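Local structure of putative hyaluronoglucosaminidase (Clostridium perfringens, 6PWI) at residues A[501-509]-A[616-627]. The protein is a family 84 glycoside hydrolase, probably acting as a hexosaminidase that releases N-acetylhexosamine residues from glycans. Sequence-based numbering, arbitrary orientation.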
loop_
_atom_site.group_PDB
_atom_site.type_symbol
_atom_site.label_atom_id
_atom_site.label_comp_id
_atom_site.label_asym_id
_atom_site.label_seq_id
_atom_site.Cartn_x
_atom_site.Cartn_y
_atom_site.Cartn_z
ATOM N N GLU A 501 -0.351 5.128 34.027
ATOM C CA GLU A 501 -0.150 6.014 35.160
ATOM C C GLU A 501 -1.462 6.231 35.914
ATOM O O GLU A 501 -1.487 6.173 37.143
ATOM C CB GLU A 501 0.486 7.335 34.734
ATOM C CG GLU A 501 0.922 8.181 35.915
ATOM C CD GLU A 501 1.684 7.461 37.025
ATOM O OE1 GLU A 501 2.211 6.353 36.786
ATOM O OE2 GLU A 501 1.762 8.017 38.137
ATOM N N PHE A 502 -2.554 6.480 35.183
ATOM C CA PHE A 502 -3.834 6.655 35.849
ATOM C C PHE A 502 -4.178 5.394 36.641
ATOM O O PHE A 502 -4.661 5.477 37.766
ATOM C CB PHE A 502 -4.943 7.070 34.878
ATOM C CG PHE A 502 -6.243 7.413 35.558
ATOM C CD1 PHE A 502 -6.514 8.716 35.954
ATOM C CD2 PHE A 502 -7.179 6.427 35.835
ATOM C CE1 PHE A 502 -7.696 9.031 36.610
ATOM C CE2 PHE A 502 -8.361 6.741 36.492
ATOM C CZ PHE A 502 -8.617 8.041 36.877
ATOM N N THR A 503 -3.896 4.223 36.063
ATOM C CA THR A 503 -4.255 2.970 36.699
ATOM C C THR A 503 -3.462 2.787 37.991
ATOM O O THR A 503 -4.039 2.417 39.007
ATOM C CB THR A 503 -4.140 1.787 35.727
ATOM O OG1 THR A 503 -4.994 2.095 34.625
ATOM C CG2 THR A 503 -4.556 0.468 36.343
ATOM N N ARG A 504 -2.148 3.040 37.955
ATOM C CA ARG A 504 -1.352 2.798 39.151
ATOM C C ARG A 504 -1.757 3.775 40.251
ATOM O O ARG A 504 -1.972 3.360 41.385
ATOM C CB ARG A 504 0.152 2.697 38.875
ATOM C CG ARG A 504 0.823 4.020 38.563
ATOM C CD ARG A 504 2.286 4.017 38.979
ATOM N NE ARG A 504 2.423 4.201 40.411
ATOM C CZ ARG A 504 2.278 5.359 41.055
ATOM N NH1 ARG A 504 1.980 6.471 40.404
ATOM N NH2 ARG A 504 2.421 5.390 42.364
ATOM N N ARG A 505 -1.932 5.051 39.891
ATOM C CA ARG A 505 -2.354 6.050 40.861
ATOM C C ARG A 505 -3.632 5.593 41.563
ATOM O O ARG A 505 -3.719 5.636 42.786
ATOM C CB ARG A 505 -2.525 7.427 40.214
ATOM C CG ARG A 505 -1.218 8.069 39.775
ATOM C CD ARG A 505 -1.466 9.506 39.368
ATOM N NE ARG A 505 -1.787 10.241 40.577
ATOM C CZ ARG A 505 -0.933 11.002 41.248
ATOM N NH1 ARG A 505 -1.324 11.616 42.351
ATOM N NH2 ARG A 505 0.301 11.156 40.807
ATOM N N LEU A 506 -4.611 5.138 40.778
ATOM C CA LEU A 506 -5.901 4.748 41.317
ATOM C C LEU A 506 -5.732 3.528 42.216
ATOM O O LEU A 506 -6.298 3.486 43.305
ATOM C CB LEU A 506 -6.857 4.461 40.157
ATOM C CG LEU A 506 -8.301 4.132 40.538
ATOM C CD1 LEU A 506 -8.987 5.317 41.215
ATOM C CD2 LEU A 506 -9.079 3.706 39.300
ATOM N N TRP A 507 -4.926 2.565 41.761
ATOM C CA TRP A 507 -4.815 1.266 42.404
ATOM C C TRP A 507 -3.911 1.336 43.633
ATOM O O TRP A 507 -4.060 0.533 44.551
ATOM C CB TRP A 507 -4.345 0.212 41.391
ATOM C CG TRP A 507 -4.045 -1.144 41.954
ATOM C CD1 TRP A 507 -2.843 -1.791 41.912
ATOM C CD2 TRP A 507 -4.954 -2.033 42.634
ATOM N NE1 TRP A 507 -2.937 -3.015 42.520
ATOM C CE2 TRP A 507 -4.218 -3.194 42.970
ATOM C CE3 TRP A 507 -6.307 -1.970 42.994
ATOM C CZ2 TRP A 507 -4.795 -4.275 43.643
ATOM C CZ3 TRP A 507 -6.878 -3.037 43.660
ATOM C CH2 TRP A 507 -6.129 -4.174 43.978
ATOM N N GLU A 508 -2.979 2.295 43.641
ATOM C CA GLU A 508 -2.033 2.432 44.737
ATOM C C GLU A 508 -2.500 3.532 45.684
ATOM O O GLU A 508 -1.699 4.088 46.435
ATOM C CB GLU A 508 -0.608 2.630 44.217
ATOM C CG GLU A 508 0.089 1.317 43.899
ATOM C CD GLU A 508 1.402 1.400 43.131
ATOM O OE1 GLU A 508 1.768 2.509 42.663
ATOM O OE2 GLU A 508 2.060 0.351 42.994
ATOM N N LYS A 509 -3.807 3.821 45.633
ATOM C CA LYS A 509 -4.497 4.675 46.588
ATOM C C LYS A 509 -3.805 6.034 46.673
ATOM O O LYS A 509 -3.398 6.462 47.753
ATOM C CB LYS A 509 -4.559 4.000 47.966
ATOM C CG LYS A 509 -4.955 2.529 47.976
ATOM C CD LYS A 509 -6.455 2.294 48.020
ATOM C CE LYS A 509 -6.824 0.851 48.300
ATOM N NZ LYS A 509 -6.392 -0.053 47.205
ATOM N N PHE A 616 -8.237 -1.188 29.858
ATOM C CA PHE A 616 -8.332 -0.081 30.797
ATOM C C PHE A 616 -9.754 0.023 31.349
ATOM O O PHE A 616 -9.941 0.190 32.554
ATOM C CB PHE A 616 -7.880 1.216 30.126
ATOM C CG PHE A 616 -7.896 2.439 31.009
ATOM C CD1 PHE A 616 -7.412 2.391 32.309
ATOM C CD2 PHE A 616 -8.374 3.654 30.530
ATOM C CE1 PHE A 616 -7.420 3.524 33.111
ATOM C CE2 PHE A 616 -8.367 4.790 31.329
ATOM C CZ PHE A 616 -7.894 4.724 32.620
ATOM N N ILE A 617 -10.749 -0.066 30.454
ATOM C CA ILE A 617 -12.151 -0.019 30.830
ATOM C C ILE A 617 -12.430 -1.138 31.833
ATOM O O ILE A 617 -13.165 -0.939 32.800
ATOM C CB ILE A 617 -13.047 -0.137 29.581
ATOM C CG1 ILE A 617 -13.011 1.131 28.730
ATOM C CG2 ILE A 617 -14.474 -0.516 29.947
ATOM C CD1 ILE A 617 -13.834 1.033 27.461
ATOM N N LYS A 618 -11.844 -2.317 31.586
ATOM C CA LYS A 618 -12.085 -3.475 32.430
ATOM C C LYS A 618 -11.437 -3.255 33.796
ATOM O O LYS A 618 -12.037 -3.558 34.827
ATOM C CB LYS A 618 -11.606 -4.754 31.738
ATOM C CG LYS A 618 -12.564 -5.293 30.686
ATOM C CD LYS A 618 -11.946 -6.374 29.835
ATOM C CE LYS A 618 -12.918 -7.006 28.861
ATOM N NZ LYS A 618 -12.252 -8.055 28.050
ATOM N N ASP A 619 -10.218 -2.706 33.775
ATOM C CA ASP A 619 -9.461 -2.376 34.968
ATOM C C ASP A 619 -10.236 -1.376 35.822
ATOM O O ASP A 619 -10.399 -1.585 37.021
ATOM C CB ASP A 619 -8.075 -1.836 34.603
ATOM C CG ASP A 619 -6.979 -2.890 34.582
ATOM O OD1 ASP A 619 -7.259 -4.046 34.987
ATOM O OD2 ASP A 619 -5.834 -2.540 34.181
ATOM N N LEU A 620 -10.701 -0.284 35.203
ATOM C CA LEU A 620 -11.424 0.744 35.933
ATOM C C LEU A 620 -12.629 0.125 36.632
ATOM O O LEU A 620 -12.910 0.456 37.780
ATOM C CB LEU A 620 -11.862 1.856 34.977
ATOM C CG LEU A 620 -10.789 2.885 34.632
ATOM C CD1 LEU A 620 -11.227 3.755 33.462
ATOM C CD2 LEU A 620 -10.462 3.747 35.837
ATOM N N SER A 621 -13.328 -0.783 35.939
ATOM C CA SER A 621 -14.598 -1.271 36.448
ATOM C C SER A 621 -14.382 -2.244 37.606
ATOM O O SER A 621 -15.270 -2.401 38.441
ATOM C CB SER A 621 -15.475 -1.836 35.356
ATOM O OG SER A 621 -15.109 -3.171 35.056
ATOM N N LYS A 622 -13.200 -2.875 37.653
ATOM C CA LYS A 622 -12.822 -3.781 38.730
ATOM C C LYS A 622 -12.321 -3.000 39.944
ATOM O O LYS A 622 -12.556 -3.402 41.077
ATOM C CB LYS A 622 -11.713 -4.737 38.288
ATOM C CG LYS A 622 -12.176 -6.006 37.591
ATOM C CD LYS A 622 -11.023 -6.783 36.964
ATOM C CE LYS A 622 -11.419 -7.552 35.716
ATOM N NZ LYS A 622 -10.334 -7.550 34.702
ATOM N N ILE A 623 -11.609 -1.897 39.709
ATOM C CA ILE A 623 -10.978 -1.160 40.789
ATOM C C ILE A 623 -12.020 -0.290 41.487
ATOM O O ILE A 623 -12.085 -0.270 42.711
ATOM C CB ILE A 623 -9.766 -0.349 40.288
ATOM C CG1 ILE A 623 -8.625 -1.266 39.838
ATOM C CG2 ILE A 623 -9.305 0.643 41.344
ATOM C CD1 ILE A 623 -7.586 -0.586 38.968
ATOM N N ILE A 624 -12.829 0.440 40.715
ATOM C CA ILE A 624 -13.793 1.340 41.324
ATOM C C ILE A 624 -14.753 0.507 42.168
ATOM O O ILE A 624 -15.306 -0.484 41.695
ATOM C CB ILE A 624 -14.515 2.185 40.259
ATOM C CG1 ILE A 624 -13.532 3.091 39.513
ATOM C CG2 ILE A 624 -15.656 2.981 40.879
ATOM C CD1 ILE A 624 -14.060 3.628 38.200
ATOM N N GLY A 625 -14.896 0.883 43.442
ATOM C CA GLY A 625 -15.836 0.203 44.317
ATOM C C GLY A 625 -15.228 -1.004 45.032
ATOM O O GLY A 625 -15.849 -1.559 45.933
ATOM N N ASP A 626 -14.029 -1.417 44.614
ATOM C CA ASP A 626 -13.264 -2.422 45.333
ATOM C C ASP A 626 -11.906 -1.814 45.677
ATOM O O ASP A 626 -10.861 -2.408 45.415
ATOM C CB ASP A 626 -13.168 -3.715 44.517
ATOM C CG ASP A 626 -13.033 -4.995 45.330
ATOM O OD1 ASP A 626 -13.450 -6.055 44.810
ATOM O OD2 ASP A 626 -12.505 -4.935 46.466
ATOM N N ASN A 627 -11.944 -0.608 46.259
ATOM C CA ASN A 627 -10.755 0.219 46.407
ATOM C C ASN A 627 -10.812 0.968 47.747
ATOM O O ASN A 627 -11.839 1.643 47.980
ATOM C CB ASN A 627 -10.596 1.172 45.217
ATOM C CG ASN A 627 -9.160 1.566 44.928
ATOM O OD1 ASN A 627 -8.245 0.754 45.061
ATOM N ND2 ASN A 627 -8.959 2.808 44.511
HETATM O O HOH W 1 -5.394 -0.210 32.774
#
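Leu506 lies against Leu620 and Ile623 where two near-parallel helices, 496-507 and 613-623, pack side by side in the helical bundle C-terminal to the catalytic barrel, far from the predicted proton donor Asp299. Their short segments run at 10° to each other with axes 10.9 Å apart, a fairly wide spacing, bridged by large side chains reaching in from both helices. With CG anti to its backbone N (chi1 -176°), Leu506 sends CD2 between the two partners, 3.7 Å from CD2 of Leu620 and equally near CG2 of Ile623. The other branch of Ile623 serves a second neighbour, CG1 lying 4.0 Å from CE3 of Trp507, whose large indole covers apolar surface at the exposed margin.

One helical turn earlier, Phe502 and Phe616 are buried too, and their broad rings suit the wide gap. CD2 of Phe502 comes in at the edge of the Phe616 ring, 3.7 Å from CZ, while CD1 of Leu620 sits over one face of that ring, toward its rim. Helix 513-536 adds Ile519 beside Phe502 and Tyr523 beside Phe616.

Polar groups mark the partly exposed flank. Thr503 suits this boundary: its methyl CG2 lies near both CD1 of Ile623 and the carboxylate of Asp619, and its OG1 bonds to the carbonyl of Ile499 in its own helix. A water donates to both OG1 of Thr503 and OD2 of Asp619, linking the helices.

Beyond the helix ends, Asn627, the last residue of this construct, is poorly ordered, so the two bonds modelled for its amide are tentative. OD1 accepts from NZ of Lys509 at 2.9 Å, the lysine chain bending at chi2 and chi4 to bring its ammonium there. ND2 donates to the carbonyl O of Leu506 at 3.0 Å and 163°, approaching from above the carbonyl plane.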